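Local coordinates for like-Sm ribonucleoprotein core (Methanococcus vannielii SB, PDB 5MKI) that probably binds RNA, favouring uridine-rich sites as Sm-like proteins of archaea do, and assembles into a ring of seven identical subunits, at residues V19-K24 with D65-S71; N41-A47 with P58-G64. One frame throughout, in Å; residues are numbered along the deposited sequence.

Interaction 1: residues V19-K24 with D65-S71; sequences VTVYLK and DNVLYVS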
loop_
_atom_site.group_PDB
_atom_site.type_symbol
_atom_site.label_atom_id
_atom_site.label_comp_id
_atom_site.label_asym_id
_atom_site.label_seq_id
_atom_site.Cartn_x
_atom_site.Cartn_y
_atom_site.Cartn_z
ATOM N N VAL A 19 18.254 -11.890 16.410
ATOM C CA VAL A 19 16.920 -11.311 16.506
ATOM C C VAL A 19 15.925 -12.242 15.832
ATOM O O VAL A 19 16.277 -13.059 14.982
ATOM C CB VAL A 19 16.846 -9.893 15.897
ATOM C CG1 VAL A 19 17.860 -8.980 16.603
ATOM C CG2 VAL A 19 17.065 -9.930 14.367
ATOM N N THR A 20 14.676 -12.122 16.248
ATOM C CA THR A 20 13.554 -12.830 15.651
ATOM C C THR A 20 12.664 -11.807 14.954
ATOM O O THR A 20 12.131 -10.908 15.610
ATOM C CB THR A 20 12.766 -13.593 16.716
ATOM O OG1 THR A 20 13.671 -14.437 17.433
ATOM C CG2 THR A 20 11.671 -14.445 16.090
ATOM N N VAL A 21 12.521 -11.940 13.640
ATOM C CA VAL A 21 11.676 -11.055 12.834
ATOM C C VAL A 21 10.369 -11.779 12.552
ATOM O O VAL A 21 10.350 -12.767 11.812
ATOM C CB VAL A 21 12.358 -10.637 11.522
ATOM C CG1 VAL A 21 11.445 -9.648 10.733
ATOM C CG2 VAL A 21 13.714 -10.018 11.785
ATOM N N TYR A 22 9.275 -11.283 13.126
ATOM C CA TYR A 22 7.931 -11.778 12.829
ATOM C C TYR A 22 7.362 -11.083 11.590
ATOM O O TYR A 22 7.323 -9.851 11.523
ATOM C CB TYR A 22 6.987 -11.539 14.007
ATOM C CG TYR A 22 7.312 -12.331 15.257
ATOM C CD1 TYR A 22 8.312 -11.912 16.133
ATOM C CD2 TYR A 22 6.606 -13.489 15.570
ATOM C CE1 TYR A 22 8.601 -12.633 17.282
ATOM C CE2 TYR A 22 6.884 -14.212 16.724
ATOM C CZ TYR A 22 7.884 -13.783 17.574
ATOM O OH TYR A 22 8.166 -14.505 18.721
ATOM N N LEU A 23 6.883 -11.875 10.638
ATOM C CA LEU A 23 6.367 -11.387 9.371
ATOM C C LEU A 23 4.840 -11.416 9.367
ATOM O O LEU A 23 4.205 -12.146 10.132
ATOM C CB LEU A 23 6.920 -12.223 8.219
ATOM C CG LEU A 23 8.444 -12.204 8.077
ATOM C CD1 LEU A 23 8.867 -12.924 6.786
ATOM C CD2 LEU A 23 8.952 -10.767 8.092
ATOM N N LYS A 24 4.256 -10.615 8.468
ATOM C CA LYS A 24 2.802 -10.453 8.436
ATOM C C LYS A 24 2.076 -11.761 8.155
ATOM O O LYS A 24 0.927 -11.934 8.576
ATOM C CB LYS A 24 2.414 -9.415 7.385
ATOM C CG LYS A 24 2.766 -7.997 7.752
ATOM C CD LYS A 24 2.520 -7.076 6.576
ATOM C CE LYS A 24 2.568 -5.615 6.999
ATOM N NZ LYS A 24 3.940 -5.214 7.471
ATOM N N ASP A 65 8.640 -4.033 4.638
ATOM C CA ASP A 65 7.185 -3.939 4.528
ATOM C C ASP A 65 6.483 -5.237 4.907
ATOM O O ASP A 65 5.266 -5.229 5.128
ATOM C CB ASP A 65 6.760 -3.542 3.108
ATOM C CG ASP A 65 6.685 -4.735 2.164
ATOM O OD1 ASP A 65 7.556 -5.630 2.256
ATOM O OD2 ASP A 65 5.752 -4.791 1.335
ATOM N N ASN A 66 7.208 -6.352 4.966
ATOM C CA ASN A 66 6.633 -7.609 5.420
ATOM C C ASN A 66 6.607 -7.726 6.944
ATOM O O ASN A 66 5.970 -8.648 7.465
ATOM C CB ASN A 66 7.415 -8.799 4.837
ATOM C CG ASN A 66 7.493 -8.779 3.299
ATOM O OD1 ASN A 66 6.496 -8.994 2.626
ATOM N ND2 ASN A 66 8.692 -8.555 2.751
ATOM N N VAL A 67 7.265 -6.819 7.665
ATOM C CA VAL A 67 7.575 -7.047 9.080
ATOM C C VAL A 67 6.376 -6.685 9.945
ATOM O O VAL A 67 5.770 -5.619 9.780
ATOM C CB VAL A 67 8.817 -6.249 9.506
ATOM C CG1 VAL A 67 9.003 -6.322 11.040
ATOM C CG2 VAL A 67 10.063 -6.790 8.791
ATOM N N LEU A 68 6.035 -7.580 10.868
ATOM C CA LEU A 68 5.023 -7.333 11.885
ATOM C C LEU A 68 5.662 -6.684 13.110
ATOM O O LEU A 68 5.324 -5.549 13.463
ATOM C CB LEU A 68 4.326 -8.651 12.246
ATOM C CG LEU A 68 2.929 -8.637 12.864
ATOM C CD1 LEU A 68 1.922 -8.003 11.895
ATOM C CD2 LEU A 68 2.512 -10.066 13.228
ATOM N N TYR A 69 6.595 -7.393 13.756
ATOM C CA TYR A 69 7.450 -6.831 14.801
ATOM C C TYR A 69 8.731 -7.652 14.886
ATOM O O TYR A 69 8.779 -8.802 14.445
ATOM C CB TYR A 69 6.762 -6.785 16.174
ATOM C CG TYR A 69 5.750 -7.879 16.485
ATOM C CD1 TYR A 69 6.148 -9.199 16.738
ATOM C CD2 TYR A 69 4.402 -7.582 16.573
ATOM C CE1 TYR A 69 5.206 -10.186 17.030
ATOM C CE2 TYR A 69 3.466 -8.551 16.868
ATOM C CZ TYR A 69 3.862 -9.847 17.101
ATOM O OH TYR A 69 2.893 -10.790 17.392
ATOM N N VAL A 70 9.769 -7.038 15.447
ATOM C CA VAL A 70 11.059 -7.681 15.671
ATOM C C VAL A 70 11.267 -7.826 17.178
ATOM O O VAL A 70 11.063 -6.864 17.936
ATOM C CB VAL A 70 12.203 -6.882 15.016
ATOM C CG1 VAL A 70 13.505 -7.602 15.173
ATOM C CG2 VAL A 70 11.914 -6.642 13.521
ATOM N N SER A 71 11.649 -9.035 17.612
ATOM C CA SER A 71 11.944 -9.320 19.018
ATOM C C SER A 71 13.446 -9.200 19.248
ATOM O O SER A 71 14.238 -9.904 18.611
ATOM C CB SER A 71 11.465 -10.713 19.428
ATOM O OG SER A 71 11.639 -10.893 20.830
#
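The ring of Y22 lies against that of Y69, with Y69 CE1 3.5 Å from Y22 CG over one face and displaced toward the rim; the ring planes stand at 57°. Beyond it, S71 CB approaches the edge of the Y22 ring. On the other face of the sheet V21 and V70 lie side by side, CG1 to CG2 4.1 Å, branched valines suiting both an extended backbone and an apolar interior. V67 crosses V21 at about a right angle, its CG2 3.7 Å from V21 CG1. With chi1 at -178°, V21 holds CG1 anti to its own backbone N, where both partners can touch it. An antiparallel ladder pairs V21 with V70 and Y22 with Y69, S71 N reaching T20 O at 2.8 Å. A classic beta bulge interrupts it: L68 and Y69 both face Y22, and Y22 O receives L68 N at 2.7 Å and, weakly, Y69 N. Past the bulge, K24 bends at its last torsion and its NZ donates to D65 O at 2.7 Å and V67 O at 3.0 Å, approaching each from above the carbonyl plane. A long chain with a terminal amine suits the place, since it reaches both carbonyls. Strand 28-36 flanks 18-23 on its other edge, strand 42-44 covers the V19 and V21 side, and Y69-S71 continue the sheet into a neighbouring subunit.

Interaction 2: residues N41-A47 with P58-G64; sequences NVALENA and PMLVVRG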
loop_
_atom_site.group_PDB
_atom_site.type_symbol
_atom_site.label_atom_id
_atom_site.label_comp_id
_atom_site.label_asym_id
_atom_site.label_seq_id
_atom_site.Cartn_x
_atom_site.Cartn_y
_atom_site.Cartn_z
ATOM N N ASN A 41 14.012 -2.711 6.495
ATOM C CA ASN A 41 14.771 -3.758 5.819
ATOM C C ASN A 41 15.875 -4.240 6.766
ATOM O O ASN A 41 16.455 -3.450 7.512
ATOM C CB ASN A 41 15.425 -3.271 4.514
ATOM C CG ASN A 41 14.434 -2.710 3.477
ATOM O OD1 ASN A 41 13.345 -3.227 3.250
ATOM N ND2 ASN A 41 14.860 -1.660 2.820
ATOM N N VAL A 42 16.175 -5.536 6.742
ATOM C CA VAL A 42 17.209 -6.092 7.621
ATOM C C VAL A 42 18.009 -7.159 6.875
ATOM O O VAL A 42 17.455 -7.967 6.116
ATOM C CB VAL A 42 16.620 -6.664 8.933
ATOM C CG1 VAL A 42 15.844 -5.603 9.708
ATOM C CG2 VAL A 42 15.725 -7.874 8.666
ATOM N N ALA A 43 19.326 -7.145 7.078
ATOM C CA ALA A 43 20.204 -8.205 6.598
ATOM C C ALA A 43 20.501 -9.141 7.767
ATOM O O ALA A 43 21.059 -8.709 8.781
ATOM C CB ALA A 43 21.495 -7.633 6.015
ATOM N N LEU A 44 20.102 -10.406 7.638
ATOM C CA LEU A 44 20.253 -11.401 8.700
ATOM C C LEU A 44 21.250 -12.470 8.269
ATOM O O LEU A 44 21.040 -13.140 7.252
ATOM C CB LEU A 44 18.919 -12.060 9.034
ATOM C CG LEU A 44 17.784 -11.184 9.548
ATOM C CD1 LEU A 44 16.483 -11.975 9.566
ATOM C CD2 LEU A 44 18.149 -10.663 10.925
ATOM N N GLU A 45 22.304 -12.651 9.062
ATOM C CA GLU A 45 23.354 -13.622 8.779
ATOM C C GLU A 45 23.052 -14.952 9.464
ATOM O O GLU A 45 22.592 -14.979 10.608
ATOM C CB GLU A 45 24.704 -13.088 9.257
ATOM C CG GLU A 45 25.890 -13.902 8.808
ATOM C CD GLU A 45 27.164 -13.468 9.490
ATOM O OE1 GLU A 45 27.317 -13.772 10.695
ATOM O OE2 GLU A 45 28.005 -12.824 8.826
ATOM N N ASN A 46 23.318 -16.055 8.760
ATOM C CA ASN A 46 23.079 -17.398 9.300
ATOM C C ASN A 46 21.650 -17.518 9.834
ATOM O O ASN A 46 21.409 -17.806 11.013
ATOM C CB ASN A 46 24.113 -17.747 10.380
ATOM C CG ASN A 46 25.502 -17.963 9.796
ATOM O OD1 ASN A 46 25.646 -18.451 8.676
ATOM N ND2 ASN A 46 26.524 -17.580 10.543
ATOM N N ALA A 47 20.698 -17.282 8.932
ATOM C CA ALA A 47 19.302 -17.119 9.311
ATOM C C ALA A 47 18.535 -18.431 9.204
ATOM O O ALA A 47 18.873 -19.324 8.426
ATOM C CB ALA A 47 18.628 -16.055 8.434
ATOM N N PRO A 58 23.126 -18.486 4.691
ATOM C CA PRO A 58 24.264 -17.594 4.995
ATOM C C PRO A 58 23.887 -16.125 5.165
ATOM O O PRO A 58 24.421 -15.462 6.059
ATOM C CB PRO A 58 25.196 -17.803 3.792
ATOM C CG PRO A 58 24.881 -19.192 3.309
ATOM C CD PRO A 58 23.421 -19.429 3.593
ATOM N N MET A 59 22.989 -15.592 4.332
ATOM C CA MET A 59 22.579 -14.191 4.438
ATOM C C MET A 59 21.192 -14.038 3.827
ATOM O O MET A 59 20.988 -14.384 2.653
ATOM C CB MET A 59 23.582 -13.260 3.740
ATOM C CG MET A 59 23.235 -11.762 3.792
ATOM S SD MET A 59 23.632 -11.043 5.406
ATOM C CE MET A 59 25.258 -11.737 5.670
ATOM N N LEU A 60 20.258 -13.526 4.629
ATOM C CA LEU A 60 18.886 -13.233 4.222
ATOM C C LEU A 60 18.648 -11.734 4.325
ATOM O O LEU A 60 18.761 -11.161 5.413
ATOM C CB LEU A 60 17.872 -13.945 5.119
ATOM C CG LEU A 60 17.362 -15.341 4.806
ATOM C CD1 LEU A 60 16.025 -15.559 5.514
ATOM C CD2 LEU A 60 17.240 -15.526 3.295
ATOM N N VAL A 61 18.282 -11.102 3.221
ATOM C CA VAL A 61 17.842 -9.712 3.258
ATOM C C VAL A 61 16.321 -9.714 3.215
ATOM O O VAL A 61 15.726 -10.180 2.239
ATOM C CB VAL A 61 18.447 -8.898 2.108
ATOM C CG1 VAL A 61 17.827 -7.488 2.052
ATOM C CG2 VAL A 61 19.960 -8.833 2.284
ATOM N N VAL A 62 15.700 -9.239 4.298
ATOM C CA VAL A 62 14.251 -9.262 4.474
ATOM C C VAL A 62 13.708 -7.876 4.163
ATOM O O VAL A 62 14.252 -6.866 4.633
ATOM C CB VAL A 62 13.863 -9.680 5.901
ATOM C CG1 VAL A 62 12.348 -9.744 6.042
ATOM C CG2 VAL A 62 14.533 -11.033 6.309
ATOM N N ARG A 63 12.636 -7.823 3.387
ATOM C CA ARG A 63 12.028 -6.542 3.032
ATOM C C ARG A 63 11.126 -6.062 4.169
ATOM O O ARG A 63 10.199 -6.773 4.582
ATOM C CB ARG A 63 11.246 -6.670 1.726
ATOM C CG ARG A 63 11.057 -5.338 1.025
ATOM C CD ARG A 63 10.726 -5.499 -0.452
ATOM N NE ARG A 63 10.648 -4.203 -1.122
ATOM C CZ ARG A 63 9.578 -3.414 -1.094
ATOM N NH1 ARG A 63 8.492 -3.803 -0.442
ATOM N NH2 ARG A 63 9.584 -2.252 -1.743
ATOM N N GLY A 64 11.389 -4.846 4.668
ATOM C CA GLY A 64 10.732 -4.382 5.886
ATOM C C GLY A 64 9.211 -4.293 5.825
ATOM O O GLY A 64 8.537 -4.467 6.846
#
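V42 and V62 form a hydrogen-bonded pair in the antiparallel ladder between strands 42-44 and 57-62 of the Sm fold, their side chains side by side with V42 CG2 3.8 Å from V62 CB. On this buried face the L44 side chain runs obliquely across V62, CD1 to CG2 3.9 Å, and A47 CB sits 3.9 Å from L60 CG, its single methyl fitting beside the larger leucine. The backbones are joined by short hydrogen bonds, L44 N to L60 O at 2.7 Å. The other face is partly exposed at E45 and M59. There the methionine bends at chi2 (78°) and chi3, bringing CE 3.9 Å from E45 CG, while its SD approaches the small A43 CB; an aliphatic stem with a charged end suits E45 to this position. At the exposed corner, N46 N donates to P58 O from well above the carbonyl plane. N41 and R63, at the opposite end, belong to the UMP site. N41 ND2 is bonded to D37, which helps fix the amide's rotation. With an alanine here the amide is gone, and G64 N and D37 are likely to be left without this mate, the loop freer to shift. N41 OD1 takes G64 N at 2.9 Å, with an N-H...O angle of 176°.

How the interactions relate
From the N terminus the chain enters strand 18-23, the first half of interaction 1, then runs along strand 28-36 and a loop to N41 and into strand 42-44. Interaction 2 closes the shorter loop, as the chain turns out through 47-49 and returns along 57-62. Directly afterwards, 65-71 comes back to strand 18-23 and closes the longer loop of interaction 1, in which interaction 2 is nested. The two contacts lie on opposite sides of the chain's centre, yet touch in the interior of the chain: V19 CG2 is 3.7 Å from L44 CD2, and L23 CD2 packs against V62 CG1. Together they tie the curled sheet's early and late strands, and both touch another subunit of the ring.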